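Local atomic coordinates of (S)-2-haloacid dehalogenase 4A (Burkholderia cepacia, PDB entry 2NO4), a protein that hydrolyses short-chain (S)-2-haloalkanoic acids, such as (S)-2-chloropropanoate, to (R)-2-hydroxy acids with release of halide and inversion of configuration. Residues S47-Q52 against T79-T84; Y107-E112 against V222-E227; N179-V184 against F197-V202. One frame throughout, in Å; residues are numbered along the deposited sequence.

Contact 1: S47-Q52 against T79-T84. With SO4 (sulfate ion), chain J.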
loop_
_atom_site.group_PDB
_atom_site.type_symbol
_atom_site.label_atom_id
_atom_site.label_comp_id
_atom_site.label_asym_id
_atom_site.label_seq_id
_atom_site.Cartn_x
_atom_site.Cartn_y
_atom_site.Cartn_z
ATOM N N SER B 47 15.194 4.056 3.288
ATOM C CA SER B 47 15.025 3.134 2.165
ATOM C C SER B 47 13.689 2.381 2.225
ATOM O O SER B 47 13.003 2.283 1.216
ATOM C CB SER B 47 16.199 2.163 2.101
ATOM O OG SER B 47 16.155 1.430 0.890
ATOM N N MET B 48 13.345 1.836 3.397
ATOM C CA MET B 48 12.079 1.127 3.576
ATOM C C MET B 48 10.852 2.035 3.383
ATOM O O MET B 48 9.869 1.629 2.773
ATOM C CB MET B 48 12.006 0.484 4.942
ATOM C CG MET B 48 13.076 -0.578 5.191
ATOM S SD MET B 48 12.954 -1.189 6.930
ATOM C CE MET B 48 11.235 -1.706 6.890
ATOM N N LEU B 49 10.895 3.246 3.916
ATOM C CA LEU B 49 9.760 4.180 3.746
ATOM C C LEU B 49 9.603 4.634 2.300
ATOM O O LEU B 49 8.467 4.715 1.820
ATOM C CB LEU B 49 9.891 5.406 4.651
ATOM C CG LEU B 49 8.728 6.414 4.644
ATOM C CD1 LEU B 49 7.356 5.823 5.036
ATOM C CD2 LEU B 49 9.110 7.531 5.614
ATOM N N TRP B 50 10.723 4.947 1.635
ATOM C CA TRP B 50 10.686 5.316 0.220
ATOM C C TRP B 50 9.935 4.234 -0.586
ATOM O O TRP B 50 8.995 4.522 -1.334
ATOM C CB TRP B 50 12.105 5.476 -0.305
ATOM C CG TRP B 50 12.249 5.962 -1.742
ATOM C CD1 TRP B 50 11.280 6.410 -2.584
ATOM C CD2 TRP B 50 13.479 6.060 -2.437
ATOM N NE1 TRP B 50 11.847 6.769 -3.801
ATOM C CE2 TRP B 50 13.206 6.594 -3.710
ATOM C CE3 TRP B 50 14.812 5.773 -2.082
ATOM C CZ2 TRP B 50 14.215 6.807 -4.665
ATOM C CZ3 TRP B 50 15.834 6.008 -3.043
ATOM C CH2 TRP B 50 15.510 6.529 -4.304
ATOM N N ARG B 51 10.385 2.990 -0.433
ATOM C CA ARG B 51 9.800 1.861 -1.134
ATOM C C ARG B 51 8.302 1.674 -0.807
ATOM O O ARG B 51 7.489 1.497 -1.711
ATOM C CB ARG B 51 10.624 0.576 -0.816
ATOM C CG ARG B 51 9.976 -0.746 -1.298
ATOM C CD ARG B 51 9.935 -0.821 -2.801
ATOM N NE ARG B 51 9.634 -2.172 -3.279
ATOM C CZ ARG B 51 9.336 -2.466 -4.543
ATOM N NH1 ARG B 51 9.282 -1.509 -5.450
ATOM N NH2 ARG B 51 9.064 -3.723 -4.893
ATOM N N GLN B 52 7.951 1.706 0.472
ATOM C CA GLN B 52 6.579 1.516 0.923
ATOM C C GLN B 52 5.639 2.587 0.347
ATOM O O GLN B 52 4.526 2.262 -0.105
ATOM C CB GLN B 52 6.487 1.515 2.487
ATOM C CG GLN B 52 5.008 1.262 3.048
ATOM C CD GLN B 52 4.074 2.531 3.069
ATOM O OE1 GLN B 52 4.546 3.633 3.364
ATOM N NE2 GLN B 52 2.739 2.348 2.814
ATOM N N THR B 79 10.845 12.324 -1.611
ATOM C CA THR B 79 10.698 13.646 -0.997
ATOM C C THR B 79 10.015 13.510 0.358
ATOM O O THR B 79 10.462 14.084 1.347
ATOM C CB THR B 79 9.905 14.560 -1.955
ATOM O OG1 THR B 79 10.737 14.811 -3.094
ATOM C CG2 THR B 79 9.537 15.881 -1.279
ATOM N N PHE B 80 8.927 12.738 0.386
ATOM C CA PHE B 80 8.222 12.438 1.622
ATOM C C PHE B 80 9.122 11.750 2.666
ATOM O O PHE B 80 9.067 12.117 3.851
ATOM C CB PHE B 80 6.970 11.596 1.360
ATOM C CG PHE B 80 6.255 11.222 2.596
ATOM C CD1 PHE B 80 5.391 12.128 3.221
ATOM C CD2 PHE B 80 6.497 9.968 3.200
ATOM C CE1 PHE B 80 4.731 11.779 4.422
ATOM C CE2 PHE B 80 5.842 9.620 4.389
ATOM C CZ PHE B 80 4.964 10.527 4.997
ATOM N N ALA B 81 9.898 10.752 2.233
ATOM C CA ALA B 81 10.759 9.986 3.141
ATOM C C ALA B 81 11.892 10.867 3.691
ATOM O O ALA B 81 12.205 10.824 4.888
ATOM C CB ALA B 81 11.294 8.646 2.470
ATOM N N LEU B 82 12.481 11.703 2.819
ATOM C CA LEU B 82 13.532 12.636 3.243
ATOM C C LEU B 82 13.041 13.645 4.273
ATOM O O LEU B 82 13.733 13.893 5.257
ATOM C CB LEU B 82 14.126 13.390 2.028
ATOM C CG LEU B 82 14.961 12.557 1.064
ATOM C CD1 LEU B 82 15.290 13.430 -0.165
ATOM C CD2 LEU B 82 16.237 12.056 1.714
ATOM N N ARG B 83 11.859 14.240 4.032
ATOM C CA ARG B 83 11.241 15.165 5.010
ATOM C C ARG B 83 10.869 14.451 6.341
ATOM O O ARG B 83 11.016 14.992 7.417
ATOM C CB ARG B 83 9.995 15.819 4.405
ATOM C CG ARG B 83 10.266 16.716 3.234
ATOM C CD ARG B 83 8.966 17.087 2.498
ATOM N NE ARG B 83 9.212 18.168 1.539
ATOM C CZ ARG B 83 8.302 18.646 0.696
ATOM N NH1 ARG B 83 7.087 18.097 0.641
ATOM N NH2 ARG B 83 8.626 19.650 -0.120
ATOM N N THR B 84 10.383 13.216 6.243
ATOM C CA THR B 84 9.990 12.452 7.433
ATOM C C THR B 84 11.199 12.301 8.357
ATOM O O THR B 84 11.067 12.451 9.588
ATOM C CB THR B 84 9.420 11.071 7.009
ATOM O OG1 THR B 84 8.166 11.279 6.343
ATOM C CG2 THR B 84 9.211 10.139 8.212
HETATM S S SO4 J . 12.262 20.256 1.002
HETATM O O1 SO4 J . 13.597 20.532 0.474
HETATM O O2 SO4 J . 11.245 20.663 0.048
HETATM O O3 SO4 J . 12.164 18.815 1.204
HETATM O O4 SO4 J . 12.003 20.992 2.239
#

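Contact 2: Y107-E112 against V222-E227. With SO4 (sulfate ion), chain L.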
loop_
_atom_site.group_PDB
_atom_site.type_symbol
_atom_site.label_atom_id
_atom_site.label_comp_id
_atom_site.label_asym_id
_atom_site.label_seq_id
_atom_site.Cartn_x
_atom_site.Cartn_y
_atom_site.Cartn_z
ATOM N N TYR B 107 20.253 -7.716 -9.824
ATOM C CA TYR B 107 20.670 -8.868 -9.037
ATOM C C TYR B 107 21.699 -9.679 -9.816
ATOM O O TYR B 107 21.644 -9.732 -11.043
ATOM C CB TYR B 107 19.461 -9.741 -8.612
ATOM C CG TYR B 107 18.714 -9.132 -7.471
ATOM C CD1 TYR B 107 19.157 -9.300 -6.141
ATOM C CD2 TYR B 107 17.591 -8.334 -7.709
ATOM C CE1 TYR B 107 18.475 -8.710 -5.086
ATOM C CE2 TYR B 107 16.918 -7.755 -6.669
ATOM C CZ TYR B 107 17.370 -7.948 -5.362
ATOM O OH TYR B 107 16.686 -7.358 -4.337
ATOM N N PRO B 108 22.634 -10.326 -9.103
ATOM C CA PRO B 108 23.828 -10.896 -9.777
ATOM C C PRO B 108 23.524 -11.973 -10.847
ATOM O O PRO B 108 24.230 -12.045 -11.843
ATOM C CB PRO B 108 24.685 -11.460 -8.612
ATOM C CG PRO B 108 23.771 -11.578 -7.433
ATOM C CD PRO B 108 22.629 -10.549 -7.647
ATOM N N ASP B 109 22.478 -12.776 -10.645
ATOM C CA ASP B 109 22.145 -13.863 -11.557
ATOM C C ASP B 109 21.152 -13.444 -12.672
ATOM O O ASP B 109 20.763 -14.281 -13.490
ATOM C CB ASP B 109 21.572 -15.059 -10.768
ATOM C CG ASP B 109 22.610 -15.729 -9.852
ATOM O OD1 ASP B 109 23.795 -15.283 -9.829
ATOM O OD2 ASP B 109 22.250 -16.706 -9.151
ATOM N N ALA B 110 20.706 -12.180 -12.668
ATOM C CA ALA B 110 19.656 -11.743 -13.591
ATOM C C ALA B 110 20.048 -11.893 -15.097
ATOM O O ALA B 110 19.307 -12.506 -15.875
ATOM C CB ALA B 110 19.208 -10.285 -13.262
ATOM N N ALA B 111 21.178 -11.304 -15.511
ATOM C CA ALA B 111 21.540 -11.271 -16.948
ATOM C C ALA B 111 21.756 -12.691 -17.494
ATOM O O ALA B 111 21.224 -13.066 -18.550
ATOM C CB ALA B 111 22.784 -10.383 -17.192
ATOM N N GLU B 112 22.498 -13.488 -16.736
ATOM C CA GLU B 112 22.792 -14.836 -17.138
ATOM C C GLU B 112 21.541 -15.695 -17.219
ATOM O O GLU B 112 21.390 -16.457 -18.163
ATOM C CB GLU B 112 23.815 -15.468 -16.206
ATOM C CG GLU B 112 24.256 -16.805 -16.720
ATOM C CD GLU B 112 25.306 -17.477 -15.861
ATOM O OE1 GLU B 112 25.985 -16.823 -15.029
ATOM O OE2 GLU B 112 25.456 -18.690 -16.056
ATOM N N VAL B 222 11.408 -20.206 -5.342
ATOM C CA VAL B 222 12.841 -20.455 -5.380
ATOM C C VAL B 222 13.533 -19.281 -4.661
ATOM O O VAL B 222 12.926 -18.232 -4.458
ATOM C CB VAL B 222 13.373 -20.620 -6.841
ATOM C CG1 VAL B 222 12.765 -21.855 -7.542
ATOM C CG2 VAL B 222 13.197 -19.341 -7.702
ATOM N N ASN B 223 14.809 -19.430 -4.318
ATOM C CA ASN B 223 15.510 -18.388 -3.572
ATOM C C ASN B 223 16.448 -17.541 -4.430
ATOM O O ASN B 223 17.093 -16.647 -3.935
ATOM C CB ASN B 223 16.233 -18.977 -2.333
ATOM C CG ASN B 223 17.414 -19.900 -2.703
ATOM O OD1 ASN B 223 18.006 -20.531 -1.823
ATOM N ND2 ASN B 223 17.746 -19.994 -3.995
ATOM N N SER B 224 16.492 -17.829 -5.725
ATOM C CA SER B 224 17.412 -17.180 -6.611
ATOM C C SER B 224 16.874 -17.271 -8.011
ATOM O O SER B 224 16.280 -18.286 -8.393
ATOM C CB SER B 224 18.779 -17.924 -6.558
ATOM O OG SER B 224 19.637 -17.430 -7.553
ATOM N N LEU B 225 17.168 -16.246 -8.813
ATOM C CA LEU B 225 16.811 -16.293 -10.217
ATOM C C LEU B 225 17.500 -17.479 -10.966
ATOM O O LEU B 225 16.923 -18.068 -11.884
ATOM C CB LEU B 225 17.210 -14.968 -10.860
ATOM C CG LEU B 225 16.357 -13.713 -10.627
ATOM C CD1 LEU B 225 17.237 -12.495 -10.972
ATOM C CD2 LEU B 225 15.041 -13.702 -11.434
ATOM N N SER B 226 18.730 -17.814 -10.579
ATOM C CA SER B 226 19.429 -18.980 -11.148
ATOM C C SER B 226 18.627 -20.290 -11.038
ATOM O O SER B 226 18.755 -21.167 -11.885
ATOM C CB SER B 226 20.814 -19.138 -10.504
ATOM O OG SER B 226 20.679 -19.535 -9.144
ATOM N N GLU B 227 17.794 -20.414 -10.010
ATOM C CA GLU B 227 16.961 -21.613 -9.824
ATOM C C GLU B 227 15.806 -21.736 -10.769
ATOM O O GLU B 227 15.152 -22.779 -10.815
ATOM C CB GLU B 227 16.455 -21.710 -8.391
ATOM C CG GLU B 227 17.568 -21.757 -7.370
ATOM C CD GLU B 227 18.422 -23.022 -7.448
ATOM O OE1 GLU B 227 19.505 -23.017 -6.825
ATOM O OE2 GLU B 227 18.036 -24.016 -8.114
HETATM S S SO4 L . 19.732 -13.623 -7.516
HETATM O O1 SO4 L . 20.383 -12.991 -8.687
HETATM O O2 SO4 L . 19.834 -12.811 -6.273
HETATM O O3 SO4 L . 18.357 -13.851 -7.887
HETATM O O4 SO4 L . 20.415 -14.850 -7.148
#

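Contact 3: N179-V184 against F197-V202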
loop_
_atom_site.group_PDB
_atom_site.type_symbol
_atom_site.label_atom_id
_atom_site.label_comp_id
_atom_site.label_asym_id
_atom_site.label_seq_id
_atom_site.Cartn_x
_atom_site.Cartn_y
_atom_site.Cartn_z
ATOM N N ASN B 179 -2.379 -18.917 -19.411
ATOM C CA ASN B 179 -1.721 -20.157 -19.012
ATOM C C ASN B 179 -0.459 -20.560 -19.780
ATOM O O ASN B 179 0.130 -21.582 -19.487
ATOM C CB ASN B 179 -2.719 -21.321 -18.902
ATOM C CG ASN B 179 -3.149 -21.872 -20.247
ATOM O OD1 ASN B 179 -2.731 -21.409 -21.319
ATOM N ND2 ASN B 179 -4.008 -22.881 -20.197
ATOM N N GLU B 180 -0.042 -19.749 -20.750
ATOM C CA GLU B 180 1.224 -19.960 -21.463
ATOM C C GLU B 180 2.335 -19.077 -20.925
ATOM O O GLU B 180 3.465 -19.062 -21.461
ATOM C CB GLU B 180 1.054 -19.666 -22.939
ATOM C CG GLU B 180 0.018 -20.537 -23.599
ATOM C CD GLU B 180 -0.160 -20.189 -25.052
ATOM O OE1 GLU B 180 -0.475 -19.031 -25.378
ATOM O OE2 GLU B 180 0.024 -21.101 -25.874
ATOM N N VAL B 181 1.999 -18.336 -19.865
ATOM C CA VAL B 181 2.928 -17.441 -19.177
ATOM C C VAL B 181 3.424 -18.004 -17.820
ATOM O O VAL B 181 2.638 -18.388 -16.950
ATOM C CB VAL B 181 2.294 -16.049 -19.000
ATOM C CG1 VAL B 181 3.162 -15.111 -18.077
ATOM C CG2 VAL B 181 2.035 -15.416 -20.378
ATOM N N CYS B 182 4.739 -18.047 -17.683
ATOM C CA CYS B 182 5.380 -18.149 -16.381
ATOM C C CYS B 182 5.723 -16.729 -15.880
ATOM O O CYS B 182 6.560 -16.006 -16.440
ATOM C CB CYS B 182 6.636 -19.026 -16.449
ATOM S SG CYS B 182 7.433 -19.206 -14.817
ATOM N N PHE B 183 5.055 -16.343 -14.805
ATOM C CA PHE B 183 5.202 -14.995 -14.282
ATOM C C PHE B 183 6.113 -15.009 -13.068
ATOM O O PHE B 183 5.831 -15.708 -12.086
ATOM C CB PHE B 183 3.853 -14.359 -13.909
ATOM C CG PHE B 183 3.982 -12.883 -13.481
ATOM C CD1 PHE B 183 4.062 -11.897 -14.451
ATOM C CD2 PHE B 183 4.056 -12.513 -12.130
ATOM C CE1 PHE B 183 4.203 -10.525 -14.115
ATOM C CE2 PHE B 183 4.175 -11.139 -11.764
ATOM C CZ PHE B 183 4.246 -10.154 -12.762
ATOM N N VAL B 184 7.187 -14.223 -13.120
ATOM C CA VAL B 184 8.239 -14.282 -12.081
ATOM C C VAL B 184 8.364 -12.960 -11.300
ATOM O O VAL B 184 8.586 -11.913 -11.885
ATOM C CB VAL B 184 9.636 -14.662 -12.671
ATOM C CG1 VAL B 184 10.686 -14.739 -11.567
ATOM C CG2 VAL B 184 9.547 -16.012 -13.433
ATOM N N PHE B 197 -5.208 -13.458 -11.899
ATOM C CA PHE B 197 -5.418 -13.292 -13.336
ATOM C C PHE B 197 -5.295 -14.610 -14.126
ATOM O O PHE B 197 -6.021 -14.829 -15.123
ATOM C CB PHE B 197 -4.462 -12.218 -13.903
ATOM C CG PHE B 197 -4.591 -12.031 -15.395
ATOM C CD1 PHE B 197 -5.650 -11.282 -15.913
ATOM C CD2 PHE B 197 -3.678 -12.624 -16.268
ATOM C CE1 PHE B 197 -5.829 -11.124 -17.300
ATOM C CE2 PHE B 197 -3.817 -12.468 -17.652
ATOM C CZ PHE B 197 -4.909 -11.726 -18.169
ATOM N N GLY B 198 -4.393 -15.498 -13.705
ATOM C CA GLY B 198 -4.224 -16.778 -14.408
ATOM C C GLY B 198 -2.833 -17.142 -14.918
ATOM O O GLY B 198 -2.667 -18.209 -15.521
ATOM N N PHE B 199 -1.833 -16.281 -14.700
ATOM C CA PHE B 199 -0.439 -16.655 -15.061
ATOM C C PHE B 199 0.049 -17.745 -14.127
ATOM O O PHE B 199 -0.446 -17.844 -13.030
ATOM C CB PHE B 199 0.526 -15.495 -14.897
ATOM C CG PHE B 199 0.363 -14.388 -15.902
ATOM C CD1 PHE B 199 -0.290 -14.592 -17.121
ATOM C CD2 PHE B 199 0.900 -13.132 -15.623
ATOM C CE1 PHE B 199 -0.406 -13.529 -18.079
ATOM C CE2 PHE B 199 0.799 -12.063 -16.548
ATOM C CZ PHE B 199 0.153 -12.280 -17.797
ATOM N N ASN B 200 1.019 -18.556 -14.577
ATOM C CA ASN B 200 1.720 -19.519 -13.707
ATOM C C ASN B 200 2.787 -18.765 -12.917
ATOM O O ASN B 200 3.743 -18.242 -13.495
ATOM C CB ASN B 200 2.346 -20.657 -14.538
ATOM C CG ASN B 200 1.301 -21.393 -15.377
ATOM O OD1 ASN B 200 0.508 -22.166 -14.844
ATOM N ND2 ASN B 200 1.277 -21.125 -16.686
ATOM N N THR B 201 2.631 -18.706 -11.597
ATOM C CA THR B 201 3.450 -17.796 -10.795
ATOM C C THR B 201 4.622 -18.466 -10.096
ATOM O O THR B 201 4.498 -19.544 -9.524
ATOM C CB THR B 201 2.586 -17.012 -9.774
ATOM O OG1 THR B 201 1.792 -17.948 -9.044
ATOM C CG2 THR B 201 1.670 -16.052 -10.530
ATOM N N VAL B 202 5.754 -17.791 -10.147
ATOM C CA VAL B 202 6.960 -18.236 -9.467
ATOM C C VAL B 202 7.512 -17.082 -8.655
ATOM O O VAL B 202 7.847 -16.010 -9.194
ATOM C CB VAL B 202 8.018 -18.711 -10.461
ATOM C CG1 VAL B 202 9.356 -19.062 -9.710
ATOM C CG2 VAL B 202 7.463 -19.874 -11.304
#

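Contact 1: S47-Q52 against T79-T84
Phe80 O is gripped by two donors from Thr84, both on helix 70-84: the backbone N at 2.9 Å and the hydroxyl OG1 at 2.8 Å, which reach it from opposite faces of the carbonyl plane. The hydroxyl sits 36° out of that plane and lies over one face of the Phe80 ring, toward its rim. With OG1 turned back along its own helix, beside the backbone N, Thr84 presents methyl CG2 to the facing helix, where it meets Leu49 CD2 tip to tip at 3.7 Å. Leu49 packs among Phe80, Ala81 and Thr84: CG stands anti to the backbone N (chi1 -176°), and the branched end crosses the Phe80 side chain at about a right angle, with CD1 and CD2 both close to CE2. Ala81, small enough to let the backbones approach, rests its CB 3.8 Å from Trp50 N. On another side of helix 70-84, Arg83 holds a sulfate, probably from the crystallisation liquor, through NE to O3 and NH2 to O2, with Thr79 CG2 over the guanidinium face; Arg90 NE also binds the ion. Pro210 of the second subunit rests on Arg83 and Thr84. The two helical segments run roughly antiparallel (145°), their axes 8.7 Å apart at closest approach. Helix 90-102 covers Trp50 and Leu82, and helix 30-33 also packs on Trp50.

Contact 2: Y107-E112 against V222-E227
A small anion site lies where the turn containing Asp109 meets the loop of Ser224 and Leu225, and a sulfate, probably from the crystallisation liquor, occupies it. Three donors from the two segments hold it by different oxygens: Asp109 N binds O1 at 2.9 Å, Ser224 OG binds O4 at 2.7 Å, and Leu225 N binds O3 at 2.8 Å in a nearly straight bond (173°). Arg206 NE adds a further hydrogen bond from a nearby loop. The carboxylate of Asp109 stands close to the anion, so its charged form is probably somewhat disfavoured there. Asp109 OD2 lies 3.1 Å from Ser224 OG and also faces CB of Ser226. Ser224 OG works twice, donating to the sulfate and accepting from Ser226 N at 3.2 Å, a bent bond that closes an ST turn. Both segments lie at the ends of elements of the Rossmann-like core. Tyr107 to Ala110 form a type I beta turn leading into helix 110-119, while the other segment leaves edge strand 220-222 and passes through a 3-10 turn toward helix 228-232. Beside the sulfate, where Leu225 CD1 also comes near O3, the contact becomes apolar. Leu225, its CG beside the backbone N (chi1 -76°), extends CD1 across the start of the helix to lie 3.6 Å from Ala110 CA and 3.7 Å from Ala110 CB, with Tyr107 CB a little farther off. The Tyr107 ring turns away from Leu225 and makes a cation-pi contact with Arg206. Leu225 also approaches the side chain of Thr24, a residue thought important for catalysis, and its carbonyl O receives a weak hydrogen bond from Thr113 OG1.

Contact 3: N179-V184 against F197-V202
Asn179 begins the contact with its carbonyl O, which takes a hydrogen bond from Asn200 ND2 at 3.1 Å; the acceptor lies in the amide plane of Asn200, whereas the donor stands well above the Asn179 carbonyl plane. Val181 O is gripped twice by the same residue, by Asn200 N at 2.9 Å and, from above its plane, by Asn200 ND2. This amide thus ties the turn before strand 181-185 to the start of strand 200-204. The Val181 side chain, with CG1 anti to the backbone N (chi1 171°), sets that methyl over the Phe199 ring face, 3.6 Å from the centroid, as a CH-pi contact; Phe197 CD2 lies on the opposite face. Cys182 points to the sheet face that carries Asn200 and Val202, where SG touches Val202 CG2 at 3.6 Å and Cys182 also packs on Leu232 of helix 228-232. Phe183 N donates to Asn200 O at 2.7 Å and Phe183 O accepts from Val202 N at 2.8 Å, the regular parallel pattern. Its ring and that of Phe199 are slid apart with planes at 26°; Phe199 CD2 touches both CB and CD1 of Phe183, next to Ala194. Val184 pairs with Val202 and packs with it against Leu228. Between the strands helix 188-197 ends in a Schellman motif with Gly198 as C-prime residue, its positive phi turning the chain into strand 200-204: a beta-alpha-beta crossover of the Rossmann-like HAD core, close to Lys161 and Tyr167, which are considered important for catalysis.

Contact 1 comes first along the chain and belongs to the helical cap, joining helices 43-63 and 70-84, and carries the substrate-binding Arg51. Contacts 2 and 3 belong to the core with its six-stranded parallel sheet. Contact 2 joins segments whose nearest ends are 110 residues apart, and both segments of contact 3 fall between them. The centres of contacts 2 and 3 are about 18 Å apart, nearest atoms about 4 Å, without touching; that of contact 1 lies about 28 Å from contact 2 and 32 Å from contact 3, across the chain's centre from the latter. The substrate binds with residues from both cap and core, Arg51 and the nucleophile Asp20.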